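Galactose-binding-like protein (Bacteroides thetaiotaomicron, PDB 7M1B) is a SusE-like protein with a galactose-binding-like domain that probably binds carbohydrate and may have a degradative capacity. Local coordinates at residues S269-W274 against E341-L346; K290-W295 against A314-I319. All blocks are in the same frame, centred on the assembly; numbering follows the deposited sequence.

Contact 1: residues S269-W274 against E341-L346; sequences SRFTSW and EEFEFL
Glu342 draws Thr272 and Arg270 together on one face of an antiparallel strand pair. Its carboxylate oxygen OE2 takes the Thr272 hydroxyl OG1 at 2.5 Å, on the syn side but tilted well out of the carboxylate plane, and makes a longer salt bridge of 3.3 Å to Arg270 NH1, which presents its guanidinium edge. A bend in the glutamate chain (chi2 -73°) brings the carboxylate alongside both partners. One water joins NH1, OE2 and Phe271 O, while a second links NH1 to Glu342 OE1.

On the other face lies an aromatic cluster. The rings of Phe271 and Phe343 are nearly parallel, at 24°, but slid apart so that they barely overlap, and Phe271 CE1 comes to 3.5 Å from Phe343 CB. Phe271 CD1 touches Phe345 CZ, also at 3.5 Å, with the rings oblique. The Phe271 side chain reaches both neighbours because chi1 of 70° sets CG between the backbone N and carbonyl carbon. An alanine here would probably leave a gap between the Phe343 and Phe345 rings, setting both freer to turn.

Paired backbone bonds at Phe271-Phe343 and Ser273-Glu341 fix this register, and Phe345 N to Ser269 O (3.0 Å) extends it past strand 341-344. Further out, Glu202 holds Arg270 NE and Ser269 OG, and Tyr377 packs on Arg270 by a cation-pi contact at a classic beta bulge. The contact thus adds strand 341-344 to the side of strand 256-274 with two chemistries: a hydrated charge network, where Glu342 would probably remain ionised beside the guanidinium, and a phenylalanine cluster flanked by Ser273 and Glu341, whose side chains share a water.

Contact 2: residues K290-W295 against A314-I319; sequences KEWEVW and ADCESI
Cys316 sits over the indole of Trp292, its CB 3.6 Å from the centroid of the five-membered ring and only 21° off the normal, a CH-pi contact over the face. The sulfur lies more obliquely, with SG 3.6 Å from Trp292 NE1, and also reaches Val294 CG2. At the far end of the indole, Ser318 CB meets the edge of the six-membered ring, 3.8 Å from CZ3. The tryptophan chi1 of 69° turns its ring across the neighbouring strand, so that one side chain spans both Cys316 and Ser318. Val294 and Ala314 continue this apolar face, CB beside CB.

The reverse face is acidic. Glu291 and Glu317 cross with their carboxylates stacked, the planes 11° apart, and touch through their CG atoms at 3.8 Å. Glu293 and Asp315 run side by side with carboxylate planes steeply inclined and Glu293 OE2 3.6 Å from Asp315 OD1. A water lies between these two oxygens, and Lys312 forms a salt bridge with Asp315. Glu293 OE1 accepts Trp295 NE1 at 2.8 Å in the plane of that indole, steadying the carboxylate from its own strand.

Two-way backbone bonds at Trp292-Cys316 and Val294-Ala314 bind the antiparallel strands, and Ser318 N to Lys290 O (2.7 Å) carries the pairing beyond strand 314-317. Lys290 and Glu291 form a classic beta bulge opposite Ser361 of strand 352-362. The pair therefore turns an indole-thiol face into the sandwich core, while the carboxylates opposite would probably repel one another, an effect that the water and Lys312 are likely to ease for Glu293 and Asp315.

Contact 2 is nested along the chain within the loop closed by contact 1, and their centres are about 9 Å apart. Their apolar faces meet in the core of the galactose-binding-like domain: Phe343 CZ packs 3.5 Å from Trp292 CH2, the rings edge-to-face, and Phe271 CZ lies 3.7 Å from Trp292 NE1. Phe343 CE1 also approaches Glu317 O at 3.4 Å. A polar link stands beside this seam, where Glu341 OE2 and Ser318 OG are 2.5 Å apart in a probable hydrogen bond; His363 also bonds to the serine. Neither contact includes a bound sugar, and together they join strands 256-274 and 341-344 to strands 292-297 and 311-317 across the sandwich.

Contact 1: residues S269-W274 against E341-L346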
loop_
_atom_site.group_PDB
_atom_site.type_symbol
_atom_site.label_atom_id
_atom_site.label_comp_id
_atom_site.label_asym_id
_atom_site.label_seq_id
_atom_site.Cartn_x
_atom_site.Cartn_y
_atom_site.Cartn_z
ATOM N N SER A 269 2.676 -4.275 4.326
ATOM C CA SER A 269 2.130 -5.387 3.572
ATOM C C SER A 269 0.796 -5.036 2.929
ATOM O O SER A 269 0.609 -5.264 1.754
ATOM C CB SER A 269 2.038 -6.667 4.362
ATOM O OG SER A 269 1.246 -6.447 5.554
ATOM N N ARG A 270 -0.156 -4.601 3.734
ATOM C CA ARG A 270 -1.509 -4.361 3.230
ATOM C C ARG A 270 -2.268 -3.508 4.247
ATOM O O ARG A 270 -1.747 -3.231 5.340
ATOM C CB ARG A 270 -2.172 -5.754 3.145
ATOM C CG ARG A 270 -2.415 -6.416 4.497
ATOM C CD ARG A 270 -2.932 -7.874 4.311
ATOM N NE ARG A 270 -3.268 -8.497 5.600
ATOM C CZ ARG A 270 -4.407 -8.410 6.316
ATOM N NH1 ARG A 270 -5.453 -7.703 5.908
ATOM N NH2 ARG A 270 -4.471 -9.053 7.470
ATOM N N PHE A 271 -3.423 -2.966 3.829
ATOM C CA PHE A 271 -4.272 -2.302 4.803
ATOM C C PHE A 271 -5.725 -2.642 4.490
ATOM O O PHE A 271 -6.053 -3.150 3.415
ATOM C CB PHE A 271 -4.012 -0.776 4.778
ATOM C CG PHE A 271 -4.493 -0.023 3.551
ATOM C CD1 PHE A 271 -3.760 -0.022 2.347
ATOM C CD2 PHE A 271 -5.768 0.546 3.540
ATOM C CE1 PHE A 271 -4.236 0.663 1.219
ATOM C CE2 PHE A 271 -6.233 1.231 2.414
ATOM C CZ PHE A 271 -5.504 1.237 1.212
ATOM N N THR A 272 -6.573 -2.394 5.498
ATOM C CA THR A 272 -8.009 -2.623 5.391
ATOM C C THR A 272 -8.695 -1.267 5.609
ATOM O O THR A 272 -8.289 -0.492 6.504
ATOM C CB THR A 272 -8.576 -3.593 6.435
ATOM O OG1 THR A 272 -7.756 -4.757 6.329
ATOM C CG2 THR A 272 -10.024 -3.952 6.206
ATOM N N SER A 273 -9.696 -0.946 4.758
ATOM C CA SER A 273 -10.356 0.372 4.772
ATOM C C SER A 273 -11.853 0.128 4.966
ATOM O O SER A 273 -12.451 -0.777 4.347
ATOM C CB SER A 273 -10.156 1.029 3.380
ATOM O OG SER A 273 -10.797 2.277 3.406
ATOM N N TRP A 274 -12.454 0.849 5.937
ATOM C CA TRP A 274 -13.899 0.843 6.085
ATOM C C TRP A 274 -14.519 2.189 5.789
ATOM O O TRP A 274 -14.014 3.199 6.259
ATOM C CB TRP A 274 -14.306 0.512 7.533
ATOM C CG TRP A 274 -14.074 -0.935 7.879
ATOM C CD1 TRP A 274 -15.046 -1.892 7.926
ATOM C CD2 TRP A 274 -12.874 -1.522 8.400
ATOM N NE1 TRP A 274 -14.534 -3.060 8.448
ATOM C CE2 TRP A 274 -13.201 -2.860 8.739
ATOM C CE3 TRP A 274 -11.547 -1.084 8.570
ATOM C CZ2 TRP A 274 -12.237 -3.769 9.231
ATOM C CZ3 TRP A 274 -10.620 -1.966 9.123
ATOM C CH2 TRP A 274 -10.956 -3.289 9.430
ATOM N N GLU A 341 -12.539 -3.400 3.356
ATOM C CA GLU A 341 -11.984 -3.530 1.973
ATOM C C GLU A 341 -10.472 -3.656 2.048
ATOM O O GLU A 341 -9.765 -2.832 2.667
ATOM C CB GLU A 341 -12.503 -2.337 1.198
ATOM C CG GLU A 341 -14.010 -2.366 1.020
ATOM C CD GLU A 341 -14.472 -1.071 0.376
ATOM O OE1 GLU A 341 -14.933 -0.216 1.058
ATOM O OE2 GLU A 341 -14.214 -0.946 -0.882
ATOM N N GLU A 342 -9.952 -4.695 1.376
ATOM C CA GLU A 342 -8.553 -5.043 1.553
ATOM C C GLU A 342 -7.711 -4.578 0.367
ATOM O O GLU A 342 -8.124 -4.750 -0.794
ATOM C CB GLU A 342 -8.468 -6.602 1.592
ATOM C CG GLU A 342 -9.405 -7.212 2.613
ATOM C CD GLU A 342 -9.020 -7.042 4.057
ATOM O OE1 GLU A 342 -9.745 -7.626 4.901
ATOM O OE2 GLU A 342 -8.014 -6.334 4.353
ATOM N N PHE A 343 -6.534 -4.002 0.668
ATOM C CA PHE A 343 -5.630 -3.546 -0.379
ATOM C C PHE A 343 -4.194 -3.960 -0.063
ATOM O O PHE A 343 -3.735 -3.766 1.053
ATOM C CB PHE A 343 -5.665 -1.993 -0.486
ATOM C CG PHE A 343 -7.058 -1.501 -0.803
ATOM C CD1 PHE A 343 -7.502 -1.526 -2.118
ATOM C CD2 PHE A 343 -7.995 -1.228 0.183
ATOM C CE1 PHE A 343 -8.800 -1.136 -2.436
ATOM C CE2 PHE A 343 -9.284 -0.828 -0.130
ATOM C CZ PHE A 343 -9.712 -0.835 -1.432
ATOM N N GLU A 344 -3.419 -4.399 -1.081
ATOM C CA GLU A 344 -2.050 -4.844 -0.856
ATOM C C GLU A 344 -1.100 -3.761 -1.361
ATOM O O GLU A 344 -1.451 -2.951 -2.249
ATOM C CB GLU A 344 -1.714 -6.121 -1.646
ATOM C CG GLU A 344 -2.696 -7.230 -1.409
ATOM C CD GLU A 344 -2.256 -8.554 -1.965
ATOM O OE1 GLU A 344 -1.336 -8.553 -2.754
ATOM O OE2 GLU A 344 -2.851 -9.564 -1.576
ATOM N N PHE A 345 0.033 -3.639 -0.677
ATOM C CA PHE A 345 1.012 -2.653 -1.087
ATOM C C PHE A 345 1.989 -3.244 -2.066
ATOM O O PHE A 345 2.174 -4.467 -2.093
ATOM C CB PHE A 345 1.890 -2.209 0.074
ATOM C CG PHE A 345 1.161 -1.239 0.950
ATOM C CD1 PHE A 345 0.920 0.078 0.476
ATOM C CD2 PHE A 345 0.580 -1.629 2.154
ATOM C CE1 PHE A 345 0.188 0.952 1.248
ATOM C CE2 PHE A 345 -0.102 -0.714 2.936
ATOM C CZ PHE A 345 -0.293 0.577 2.474
ATOM N N LEU A 346 2.659 -2.323 -2.782
ATOM C CA LEU A 346 3.737 -2.749 -3.671
ATOM C C LEU A 346 4.885 -3.378 -2.855
ATOM O O LEU A 346 5.067 -2.994 -1.698
ATOM C CB LEU A 346 4.205 -1.588 -4.586
ATOM C CG LEU A 346 3.164 -0.888 -5.461
ATOM C CD1 LEU A 346 3.671 0.507 -5.834
ATOM C CD2 LEU A 346 2.856 -1.686 -6.733
HETATM O O HOH W 1 -5.644 -6.091 3.393
HETATM O O HOH W 2 -8.033 -8.402 6.946
HETATM O O HOH W 3 -12.836 1.613 1.650
#

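Contact 2: residues K290-W295 against A314-I319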
loop_
_atom_site.group_PDB
_atom_site.type_symbol
_atom_site.label_atom_id
_atom_site.label_comp_id
_atom_site.label_asym_id
_atom_site.label_seq_id
_atom_site.Cartn_x
_atom_site.Cartn_y
_atom_site.Cartn_z
ATOM N N LYS A 290 -13.383 6.341 -3.824
ATOM C CA LYS A 290 -13.486 5.337 -4.898
ATOM C C LYS A 290 -12.095 4.937 -5.382
ATOM O O LYS A 290 -11.715 3.780 -5.151
ATOM C CB LYS A 290 -14.406 5.800 -6.024
ATOM C CG LYS A 290 -14.437 4.865 -7.274
ATOM C CD LYS A 290 -15.454 5.346 -8.300
ATOM C CE LYS A 290 -15.360 4.569 -9.627
ATOM N NZ LYS A 290 -16.101 5.233 -10.706
ATOM N N GLU A 291 -11.342 5.844 -6.004
ATOM C CA GLU A 291 -9.957 5.569 -6.337
ATOM C C GLU A 291 -9.031 6.521 -5.601
ATOM O O GLU A 291 -9.289 7.719 -5.454
ATOM C CB GLU A 291 -9.707 5.704 -7.838
ATOM C CG GLU A 291 -10.378 4.594 -8.623
ATOM C CD GLU A 291 -9.895 4.598 -10.079
ATOM O OE1 GLU A 291 -8.655 4.444 -10.326
ATOM O OE2 GLU A 291 -10.730 4.740 -10.974
ATOM N N TRP A 292 -7.891 5.983 -5.179
ATOM C CA TRP A 292 -6.887 6.820 -4.543
ATOM C C TRP A 292 -5.518 6.135 -4.667
ATOM O O TRP A 292 -5.398 4.954 -5.037
ATOM C CB TRP A 292 -7.269 7.026 -3.054
ATOM C CG TRP A 292 -7.169 5.804 -2.157
ATOM C CD1 TRP A 292 -6.143 5.455 -1.299
ATOM C CD2 TRP A 292 -8.230 4.841 -1.940
ATOM N NE1 TRP A 292 -6.469 4.276 -0.666
ATOM C CE2 TRP A 292 -7.759 3.889 -0.988
ATOM C CE3 TRP A 292 -9.515 4.657 -2.488
ATOM C CZ2 TRP A 292 -8.533 2.798 -0.560
ATOM C CZ3 TRP A 292 -10.274 3.566 -2.078
ATOM C CH2 TRP A 292 -9.803 2.660 -1.093
ATOM N N GLU A 293 -4.492 6.880 -4.283
ATOM C CA GLU A 293 -3.165 6.375 -4.100
ATOM C C GLU A 293 -2.754 6.531 -2.648
ATOM O O GLU A 293 -3.121 7.500 -2.013
ATOM C CB GLU A 293 -2.155 7.091 -4.972
ATOM C CG GLU A 293 -2.571 7.020 -6.458
ATOM C CD GLU A 293 -1.779 7.942 -7.355
ATOM O OE1 GLU A 293 -1.115 8.911 -6.821
ATOM O OE2 GLU A 293 -1.948 7.786 -8.600
ATOM N N VAL A 294 -1.926 5.588 -2.193
ATOM C CA VAL A 294 -1.295 5.725 -0.881
ATOM C C VAL A 294 0.179 6.043 -1.090
ATOM O O VAL A 294 0.820 5.348 -1.890
ATOM C CB VAL A 294 -1.430 4.424 -0.065
ATOM C CG1 VAL A 294 -0.808 4.688 1.320
ATOM C CG2 VAL A 294 -2.928 4.078 0.119
ATOM N N TRP A 295 0.661 7.139 -0.476
ATOM C CA TRP A 295 2.046 7.561 -0.582
ATOM C C TRP A 295 2.671 7.524 0.793
ATOM O O TRP A 295 1.966 7.597 1.834
ATOM C CB TRP A 295 2.054 9.020 -1.108
ATOM C CG TRP A 295 1.691 9.120 -2.576
ATOM C CD1 TRP A 295 0.465 8.884 -3.171
ATOM C CD2 TRP A 295 2.605 9.440 -3.659
ATOM N NE1 TRP A 295 0.546 9.090 -4.522
ATOM C CE2 TRP A 295 1.828 9.475 -4.842
ATOM C CE3 TRP A 295 3.938 9.877 -3.729
ATOM C CZ2 TRP A 295 2.397 9.736 -6.114
ATOM C CZ3 TRP A 295 4.504 10.132 -4.971
ATOM C CH2 TRP A 295 3.735 10.103 -6.144
ATOM N N ALA A 314 0.885 2.494 -3.319
ATOM C CA ALA A 314 -0.235 1.644 -3.752
ATOM C C ALA A 314 -1.185 2.490 -4.575
ATOM O O ALA A 314 -1.291 3.707 -4.364
ATOM C CB ALA A 314 -1.002 1.104 -2.555
ATOM N N ASP A 315 -1.779 1.824 -5.585
ATOM C CA ASP A 315 -2.940 2.340 -6.292
ATOM C C ASP A 315 -4.101 1.499 -5.808
ATOM O O ASP A 315 -4.003 0.239 -5.710
ATOM C CB ASP A 315 -2.792 2.121 -7.797
ATOM C CG ASP A 315 -1.667 2.936 -8.400
ATOM O OD1 ASP A 315 -1.713 4.187 -8.330
ATOM O OD2 ASP A 315 -0.810 2.313 -9.012
ATOM N N CYS A 316 -5.213 2.187 -5.538
ATOM C CA CYS A 316 -6.297 1.507 -4.875
ATOM C C CYS A 316 -7.627 1.871 -5.509
ATOM O O CYS A 316 -7.868 3.068 -5.753
ATOM C CB CYS A 316 -6.381 1.916 -3.406
ATOM S SG CYS A 316 -4.872 1.636 -2.445
ATOM N N GLU A 317 -8.505 0.889 -5.625
ATOM C CA GLU A 317 -9.899 1.142 -6.048
ATOM C C GLU A 317 -10.878 0.374 -5.168
ATOM O O GLU A 317 -10.842 -0.863 -5.102
ATOM C CB GLU A 317 -10.071 0.795 -7.547
ATOM C CG GLU A 317 -11.538 1.004 -7.967
ATOM C CD GLU A 317 -11.840 0.929 -9.441
ATOM O OE1 GLU A 317 -10.903 0.608 -10.167
ATOM O OE2 GLU A 317 -12.977 1.181 -9.861
ATOM N N SER A 318 -11.768 1.123 -4.488
ATOM C CA SER A 318 -12.869 0.525 -3.738
ATOM C C SER A 318 -13.923 0.062 -4.743
ATOM O O SER A 318 -14.440 0.864 -5.526
ATOM C CB SER A 318 -13.420 1.572 -2.803
ATOM O OG SER A 318 -14.670 1.169 -2.220
ATOM N N ILE A 319 -14.230 -1.246 -4.719
ATOM C CA ILE A 319 -15.212 -1.875 -5.609
ATOM C C ILE A 319 -16.598 -1.877 -4.965
ATOM O O ILE A 319 -16.747 -2.200 -3.771
ATOM C CB ILE A 319 -14.734 -3.308 -5.956
ATOM C CG1 ILE A 319 -13.409 -3.256 -6.738
ATOM C CG2 ILE A 319 -15.792 -3.997 -6.802
ATOM C CD1 ILE A 319 -13.365 -2.254 -7.861
HETATM O O HOH W 4 -3.529 5.856 -9.529
#